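RNA N6-adenosine-methyltransferase METTL16,RNA N6-adenosine-methyltransferase METTL16 (Homo sapiens, PDB 6M1U) methylates the N6 position of adenosine in RNA, including U6 snRNA, and probably uses the vertebrate conserved region crystallised here to help bind that RNA. Local coordinates at residues E29-I38 / I114-V125; D44-V52 / V59-E67. All blocks are in the same frame, centred on the assembly; numbering follows the deposited sequence.

Interaction 1: E29-I38 / I114-V125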
# COMPACT_ATOMS: atom_id res chain seq x y z
N GLU A 29 2.67 3.86 15.41
CA GLU A 29 3.92 3.94 14.60
C GLU A 29 3.59 4.58 13.25
O GLU A 29 2.40 4.66 12.90
CB GLU A 29 4.51 2.55 14.40
CG GLU A 29 5.49 2.15 15.49
CD GLU A 29 6.94 2.16 15.06
OE1 GLU A 29 7.61 3.19 15.26
OE2 GLU A 29 7.40 1.13 14.52
N GLY A 30 4.62 5.00 12.51
CA GLY A 30 4.43 5.65 11.20
C GLY A 30 4.12 4.65 10.10
O GLY A 30 3.22 4.93 9.29
N ILE A 31 4.83 3.52 10.08
CA ILE A 31 4.61 2.47 9.04
C ILE A 31 3.26 1.79 9.28
O ILE A 31 2.64 1.36 8.29
CB ILE A 31 5.77 1.46 9.00
CG1 ILE A 31 5.90 0.69 10.32
CG2 ILE A 31 7.07 2.15 8.63
CD1 ILE A 31 7.13 -0.18 10.39
N VAL A 32 2.82 1.70 10.53
CA VAL A 32 1.51 1.07 10.86
C VAL A 32 0.40 1.96 10.29
O VAL A 32 -0.50 1.43 9.62
CB VAL A 32 1.33 0.87 12.37
CG1 VAL A 32 -0.12 0.62 12.73
CG2 VAL A 32 2.21 -0.25 12.90
N VAL A 33 0.48 3.26 10.56
CA VAL A 33 -0.53 4.23 10.06
C VAL A 33 -0.65 4.06 8.55
O VAL A 33 -1.76 3.79 8.07
CB VAL A 33 -0.15 5.67 10.44
CG1 VAL A 33 -0.81 6.69 9.52
CG2 VAL A 33 -0.46 5.98 11.89
N VAL A 34 0.47 4.22 7.84
CA VAL A 34 0.50 4.10 6.35
C VAL A 34 -0.19 2.80 5.93
O VAL A 34 -1.09 2.86 5.08
CB VAL A 34 1.95 4.15 5.82
CG1 VAL A 34 2.02 3.79 4.35
CG2 VAL A 34 2.59 5.51 6.08
N THR A 35 0.22 1.67 6.53
CA THR A 35 -0.35 0.38 6.17
C THR A 35 -1.87 0.38 6.28
O THR A 35 -2.57 -0.06 5.36
CB THR A 35 0.23 -0.71 7.06
OG1 THR A 35 1.64 -0.83 6.80
CG2 THR A 35 -0.48 -2.03 6.79
N THR A 36 -2.40 0.90 7.39
CA THR A 36 -3.86 0.92 7.51
C THR A 36 -4.51 1.88 6.52
O THR A 36 -5.71 1.74 6.26
CB THR A 36 -4.29 1.30 8.92
OG1 THR A 36 -4.08 2.69 9.10
CG2 THR A 36 -3.50 0.54 9.97
N TRP A 37 -3.75 2.84 5.95
CA TRP A 37 -4.30 3.62 4.85
C TRP A 37 -4.25 2.83 3.55
O TRP A 37 -5.18 2.91 2.73
CB TRP A 37 -3.58 4.95 4.69
CG TRP A 37 -4.09 6.03 5.59
CD1 TRP A 37 -3.38 6.68 6.59
CD2 TRP A 37 -5.40 6.60 5.61
NE1 TRP A 37 -4.18 7.62 7.21
CE2 TRP A 37 -5.42 7.60 6.62
CE3 TRP A 37 -6.56 6.39 4.85
CZ2 TRP A 37 -6.55 8.35 6.90
CZ3 TRP A 37 -7.68 7.15 5.14
CH2 TRP A 37 -7.67 8.11 6.15
N ILE A 38 -3.18 2.07 3.31
CA ILE A 38 -3.21 1.16 2.17
C ILE A 38 -4.35 0.14 2.32
O ILE A 38 -5.05 -0.18 1.35
CB ILE A 38 -1.85 0.46 1.99
CG1 ILE A 38 -0.77 1.49 1.68
CG2 ILE A 38 -1.90 -0.48 0.83
CD1 ILE A 38 0.64 0.95 1.80
N ILE A 114 2.73 -6.59 -0.18
CA ILE A 114 3.14 -5.22 0.16
C ILE A 114 3.83 -5.26 1.51
O ILE A 114 3.24 -5.72 2.50
CB ILE A 114 1.96 -4.24 0.18
CG1 ILE A 114 1.07 -4.40 -1.06
CG2 ILE A 114 2.48 -2.82 0.24
CD1 ILE A 114 -0.02 -3.33 -1.17
N ASN A 115 5.09 -4.80 1.54
CA ASN A 115 5.81 -4.48 2.77
C ASN A 115 5.83 -2.97 2.97
O ASN A 115 6.10 -2.21 2.03
CB ASN A 115 7.25 -5.00 2.76
CG ASN A 115 7.33 -6.50 2.75
OD1 ASN A 115 6.34 -7.17 3.02
ND2 ASN A 115 8.50 -7.05 2.46
N VAL A 116 5.54 -2.52 4.19
CA VAL A 116 5.72 -1.12 4.54
C VAL A 116 6.84 -1.08 5.57
O VAL A 116 6.65 -1.50 6.72
CB VAL A 116 4.43 -0.48 5.07
CG1 VAL A 116 4.66 0.98 5.32
CG2 VAL A 116 3.29 -0.69 4.07
N LYS A 117 8.05 -0.73 5.12
CA LYS A 117 9.22 -0.76 6.03
C LYS A 117 9.75 0.65 6.30
O LYS A 117 9.60 1.52 5.43
CB LYS A 117 10.33 -1.64 5.44
CG LYS A 117 10.00 -2.28 4.10
CD LYS A 117 11.23 -2.68 3.31
CE LYS A 117 11.83 -3.98 3.78
NZ LYS A 117 13.06 -4.31 3.02
N LYS A 118 10.20 0.82 7.54
CA LYS A 118 10.73 2.11 8.02
C LYS A 118 12.17 2.13 7.56
O LYS A 118 12.96 1.37 8.09
CB LYS A 118 10.69 2.18 9.54
CG LYS A 118 11.16 3.50 10.14
CD LYS A 118 11.05 3.53 11.65
CE LYS A 118 11.54 4.84 12.24
NZ LYS A 118 11.43 4.87 13.72
N GLU A 119 12.44 2.95 6.57
CA GLU A 119 13.78 3.07 5.99
C GLU A 119 14.18 4.51 6.28
O GLU A 119 13.33 5.37 6.04
CB GLU A 119 13.69 2.80 4.50
CG GLU A 119 15.02 2.84 3.78
CD GLU A 119 14.92 3.61 2.48
OE1 GLU A 119 14.36 4.70 2.49
OE2 GLU A 119 15.40 3.11 1.46
N VAL A 120 15.36 4.71 6.86
CA VAL A 120 15.82 6.08 7.21
C VAL A 120 14.75 6.69 8.11
O VAL A 120 14.44 6.12 9.15
CB VAL A 120 16.10 6.97 5.99
CG1 VAL A 120 16.44 8.39 6.43
CG2 VAL A 120 17.21 6.39 5.14
N ASP A 121 14.18 7.80 7.68
CA ASP A 121 13.22 8.47 8.56
C ASP A 121 11.82 8.23 8.04
O ASP A 121 10.83 8.34 8.78
CB ASP A 121 13.49 9.97 8.66
CG ASP A 121 14.86 10.30 9.19
OD1 ASP A 121 15.50 9.40 9.78
OD2 ASP A 121 15.30 11.47 9.02
N ASP A 122 11.76 7.95 6.74
CA ASP A 122 10.54 7.79 5.98
C ASP A 122 10.11 6.32 5.96
O ASP A 122 10.69 5.46 6.64
CB ASP A 122 10.72 8.32 4.56
CG ASP A 122 11.44 9.66 4.52
OD1 ASP A 122 10.87 10.67 4.98
OD2 ASP A 122 12.59 9.69 4.02
N ALA A 123 9.11 6.03 5.13
CA ALA A 123 8.57 4.70 4.96
C ALA A 123 8.85 4.23 3.54
O ALA A 123 8.54 4.93 2.57
CB ALA A 123 7.06 4.67 5.21
N LEU A 124 9.40 3.03 3.42
CA LEU A 124 9.57 2.39 2.13
C LEU A 124 8.41 1.43 1.91
O LEU A 124 8.16 0.57 2.76
CB LEU A 124 10.89 1.65 2.06
CG LEU A 124 11.32 1.19 0.68
CD1 LEU A 124 11.47 2.39 -0.24
CD2 LEU A 124 12.61 0.41 0.79
N VAL A 125 7.72 1.58 0.79
CA VAL A 125 6.67 0.65 0.40
C VAL A 125 7.26 -0.27 -0.67
O VAL A 125 7.60 0.20 -1.76
CB VAL A 125 5.42 1.38 -0.13
CG1 VAL A 125 4.38 0.39 -0.53
CG2 VAL A 125 4.85 2.34 0.91

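Interaction 2: D44-V52 / V59-E67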
# COMPACT_ATOMS: atom_id res chain seq x y z
N ASP A 44 -11.50 -0.52 -0.49
CA ASP A 44 -12.34 0.28 -1.37
C ASP A 44 -12.34 -0.26 -2.79
O ASP A 44 -13.37 -0.18 -3.47
CB ASP A 44 -11.88 1.75 -1.35
CG ASP A 44 -12.16 2.44 0.01
OD1 ASP A 44 -12.81 1.82 0.89
OD2 ASP A 44 -11.71 3.60 0.19
N LEU A 45 -11.23 -0.84 -3.25
CA LEU A 45 -11.19 -1.54 -4.53
C LEU A 45 -11.75 -2.96 -4.45
O LEU A 45 -11.73 -3.68 -5.46
CB LEU A 45 -9.77 -1.59 -5.09
CG LEU A 45 -8.88 -0.33 -5.05
CD1 LEU A 45 -7.58 -0.56 -5.84
CD2 LEU A 45 -9.62 0.91 -5.52
N LYS A 46 -12.25 -3.37 -3.28
CA LYS A 46 -12.69 -4.74 -3.07
C LYS A 46 -11.58 -5.74 -3.46
O LYS A 46 -11.82 -6.84 -3.95
CB LYS A 46 -14.03 -5.00 -3.79
CG LYS A 46 -15.10 -3.95 -3.38
CD LYS A 46 -16.52 -4.47 -3.41
CE LYS A 46 -17.48 -3.50 -4.15
NZ LYS A 46 -18.74 -4.16 -4.74
N VAL A 47 -10.35 -5.32 -3.25
CA VAL A 47 -9.18 -6.18 -3.26
C VAL A 47 -9.15 -6.95 -1.94
O VAL A 47 -9.36 -6.38 -0.87
CB VAL A 47 -7.91 -5.33 -3.44
CG1 VAL A 47 -6.63 -6.11 -3.13
CG2 VAL A 47 -7.86 -4.71 -4.83
N GLN A 48 -8.88 -8.24 -2.01
CA GLN A 48 -8.72 -9.03 -0.80
C GLN A 48 -7.31 -8.89 -0.23
O GLN A 48 -6.32 -8.96 -0.96
CB GLN A 48 -8.99 -10.50 -1.09
CG GLN A 48 -10.28 -10.73 -1.83
CD GLN A 48 -11.45 -10.61 -0.90
OE1 GLN A 48 -11.36 -11.04 0.26
NE2 GLN A 48 -12.54 -10.02 -1.38
N HIS A 49 -7.21 -8.73 1.08
CA HIS A 49 -5.88 -8.68 1.67
C HIS A 49 -5.93 -9.13 3.12
O HIS A 49 -6.95 -9.02 3.78
CB HIS A 49 -5.31 -7.27 1.58
CG HIS A 49 -6.21 -6.24 2.17
ND1 HIS A 49 -6.12 -5.83 3.49
CD2 HIS A 49 -7.24 -5.55 1.63
CE1 HIS A 49 -7.05 -4.93 3.72
NE2 HIS A 49 -7.74 -4.74 2.61
N LYS A 50 -4.80 -9.64 3.61
CA LYS A 50 -4.64 -10.05 4.99
C LYS A 50 -3.23 -9.65 5.41
O LYS A 50 -2.30 -9.74 4.61
CB LYS A 50 -4.83 -11.58 5.19
CG LYS A 50 -6.25 -12.05 5.48
CD LYS A 50 -6.43 -13.58 5.26
CE LYS A 50 -7.90 -14.02 4.79
NZ LYS A 50 -8.06 -15.45 4.19
N ARG A 51 -3.08 -9.22 6.66
CA ARG A 51 -1.75 -9.02 7.22
C ARG A 51 -1.05 -10.34 7.51
O ARG A 51 -1.63 -11.24 8.11
CB ARG A 51 -1.82 -8.22 8.50
CG ARG A 51 -1.96 -6.78 8.27
CD ARG A 51 -2.26 -6.21 9.58
NE ARG A 51 -2.54 -4.80 9.50
CZ ARG A 51 -2.02 -3.91 10.31
NH1 ARG A 51 -1.20 -4.31 11.27
NH2 ARG A 51 -2.36 -2.65 10.17
N VAL A 52 0.21 -10.43 7.14
CA VAL A 52 0.94 -11.69 7.27
C VAL A 52 2.10 -11.45 8.22
O VAL A 52 2.56 -10.31 8.42
CB VAL A 52 1.39 -12.23 5.89
CG1 VAL A 52 0.20 -12.77 5.14
CG2 VAL A 52 2.01 -11.14 5.12
N VAL A 59 5.53 -3.79 8.35
CA VAL A 59 4.20 -4.40 8.32
C VAL A 59 3.94 -4.90 6.91
O VAL A 59 4.28 -4.22 5.94
CB VAL A 59 3.12 -3.39 8.73
CG1 VAL A 59 1.74 -4.05 8.76
CG2 VAL A 59 3.48 -2.75 10.04
N SER A 60 3.32 -6.08 6.78
CA SER A 60 3.12 -6.69 5.47
C SER A 60 1.65 -6.98 5.21
O SER A 60 0.94 -7.50 6.09
CB SER A 60 3.89 -8.00 5.34
OG SER A 60 5.25 -7.82 5.68
N LEU A 61 1.20 -6.66 4.00
CA LEU A 61 -0.07 -7.12 3.47
C LEU A 61 0.17 -8.17 2.39
O LEU A 61 1.01 -7.96 1.51
CB LEU A 61 -0.83 -5.99 2.82
CG LEU A 61 -1.22 -4.93 3.78
CD1 LEU A 61 -1.89 -3.86 2.94
CD2 LEU A 61 -2.16 -5.61 4.75
N PHE A 62 -0.57 -9.27 2.44
CA PHE A 62 -0.68 -10.15 1.29
C PHE A 62 -2.01 -9.85 0.61
O PHE A 62 -3.06 -9.81 1.28
CB PHE A 62 -0.62 -11.63 1.68
CG PHE A 62 -0.53 -12.55 0.50
CD1 PHE A 62 -1.68 -13.01 -0.13
CD2 PHE A 62 0.69 -12.92 -0.01
CE1 PHE A 62 -1.59 -13.83 -1.23
CE2 PHE A 62 0.78 -13.74 -1.13
CZ PHE A 62 -0.35 -14.20 -1.72
N LEU A 63 -1.98 -9.61 -0.70
CA LEU A 63 -3.20 -9.21 -1.37
C LEU A 63 -3.43 -10.04 -2.63
O LEU A 63 -2.50 -10.54 -3.26
CB LEU A 63 -3.22 -7.71 -1.70
CG LEU A 63 -2.39 -7.35 -2.90
CD1 LEU A 63 -3.28 -7.05 -4.09
CD2 LEU A 63 -1.54 -6.17 -2.56
N THR A 64 -4.70 -10.17 -2.97
CA THR A 64 -5.16 -10.97 -4.09
C THR A 64 -6.09 -10.07 -4.89
O THR A 64 -7.18 -9.73 -4.41
CB THR A 64 -5.90 -12.22 -3.60
OG1 THR A 64 -4.98 -13.08 -2.93
CG2 THR A 64 -6.50 -12.96 -4.73
N ALA A 65 -5.65 -9.65 -6.07
CA ALA A 65 -6.50 -8.89 -6.98
C ALA A 65 -6.84 -9.77 -8.18
O ALA A 65 -6.21 -10.80 -8.42
CB ALA A 65 -5.82 -7.60 -7.43
N ILE A 66 -7.86 -9.36 -8.93
CA ILE A 66 -8.32 -10.10 -10.10
C ILE A 66 -8.08 -9.24 -11.34
O ILE A 66 -8.19 -8.02 -11.29
CB ILE A 66 -9.79 -10.53 -9.98
CG1 ILE A 66 -10.13 -11.57 -11.06
CG2 ILE A 66 -10.71 -9.34 -10.07
CD1 ILE A 66 -10.98 -12.74 -10.56
N GLU A 67 -7.70 -9.88 -12.44
CA GLU A 67 -7.42 -9.18 -13.68
C GLU A 67 -8.25 -9.79 -14.78
O GLU A 67 -8.56 -10.98 -14.75
CB GLU A 67 -5.97 -9.26 -14.05
CG GLU A 67 -5.44 -10.66 -14.16
CD GLU A 67 -4.19 -10.73 -15.04
OE1 GLU A 67 -4.31 -10.46 -16.27
OE2 GLU A 67 -3.10 -11.05 -14.48

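Interaction 1: E29-I38 / I114-V125
Val116 meets helix 30-38 with both of its methyls. CG1 stands anti to the backbone N (chi1 -175°), next to Ile31 O and at an oblique crossing with Val34, whose CG1 is 4.0 Å from Val116 CG1. CG2 serves the next turn: it meets Ile38 CD1 tip to tip at 3.9 Å, while the Thr35 side chain slides past Val116 in the opposite direction. Thr35 OG1 donates to Ile31 O at 2.8 Å, and Thr35 N reaches the same carbonyl from the other face of its plane, so two bonds grip this oxygen where it lies beside Val116 CG1. With an alanine here instead of Thr35, Ile31 O would probably lose its side-chain donor and keep the bond from Thr35 N, with a gap beside Val116. The contact belongs to a helix-on-sheet layer: helix 30-38 runs roughly antiparallel to strand 114-119, at 154° with axes 8.0 Å apart, over the hairpin formed with strand 122-125. Ile31 extends the apolar seam toward the turn. Its CG2 lies 3.7 Å from Lys118 CB and 4.2 Å from Ala123 CB, with Met13 of helix 10-20 also touching Ile31 and Ala123. At the far end the Ile38 side chain lies across that of Ile114, CG2 to CD1 4.0 Å, and Ile145 of helix 136-153 packs on both. Lys118, fully extended, brings NZ to 4.4 Å from OE1 of the N-cap residue Glu29, beyond a salt bridge.

Interaction 2: D44-V52 / V59-E67
Lys50 and Phe62 form an antiparallel hydrogen-bonded pair: Phe62 N donates to Lys50 O at 2.8 Å with an N-H...O angle of 166°, and Lys50 N returns a bond to Phe62 O, in the carbonyl plane. Gln48 and Thr64 repeat the pattern two residues along. There Thr64 N to Gln48 O is 2.9 Å, whereas the return bond, Gln48 N to Thr64 O, is longer at 3.3 Å and more bent (143°). Between them His49 and Leu63 form a non-hydrogen-bonded pair; Arg51 and Leu61, beyond Lys50 and Phe62, form another. The two strands make a beta hairpin on the edge of the antiparallel sheet, entered from helix 30-44 through a Schellman motif at Lys46. On the face of His49 and Arg51, the Arg51 side chain crosses that of Leu61, CG to CD2 3.7 Å. The Arg51 chain, straight from CG to NE, carries its guanidinium on to Val59, whose CG1 lies over one face, toward its rim, 3.9 Å from Arg51 NH1; Arg51 NE forms a salt bridge with Glu39 of helix 30-44. Farther along, Val47 CG1 packs on Leu63 CD1 at 3.6 Å. On the other face Val52 lies across Phe62, CG1 to CB 3.7 Å. All the hydrogen bonds between the strands are main-chain, so the polar pairing is carried by the backbone, while the side chains add mainly aliphatic contact and Arg51 ties the edge strand to the helix.

Interactions 1 and 2 meet in one sheet, where strands 58-67 and 108-119 are neighbours; their centres are 16 Å apart, on opposite sides of the chain's centre. Probable hydrogen bonds join them, with Ile114 O 2.7 Å from Leu61 N and Val116 N 2.7 Å from Val59 O. Ile114 CG1 also packs on Leu63 CD2 at 3.5 Å. Helix 30-44, which packs on one face of the sheet, also reaches interaction 2: Thr36 CG2 lies 3.4 Å from Arg51 NH2. Along the chain, the hairpin of interaction 2 is nested inside the loop closed by interaction 1. This helix-covered sheet is consistent with a KA-1-like RNA-binding fold, separate from the catalytic methyltransferase domain.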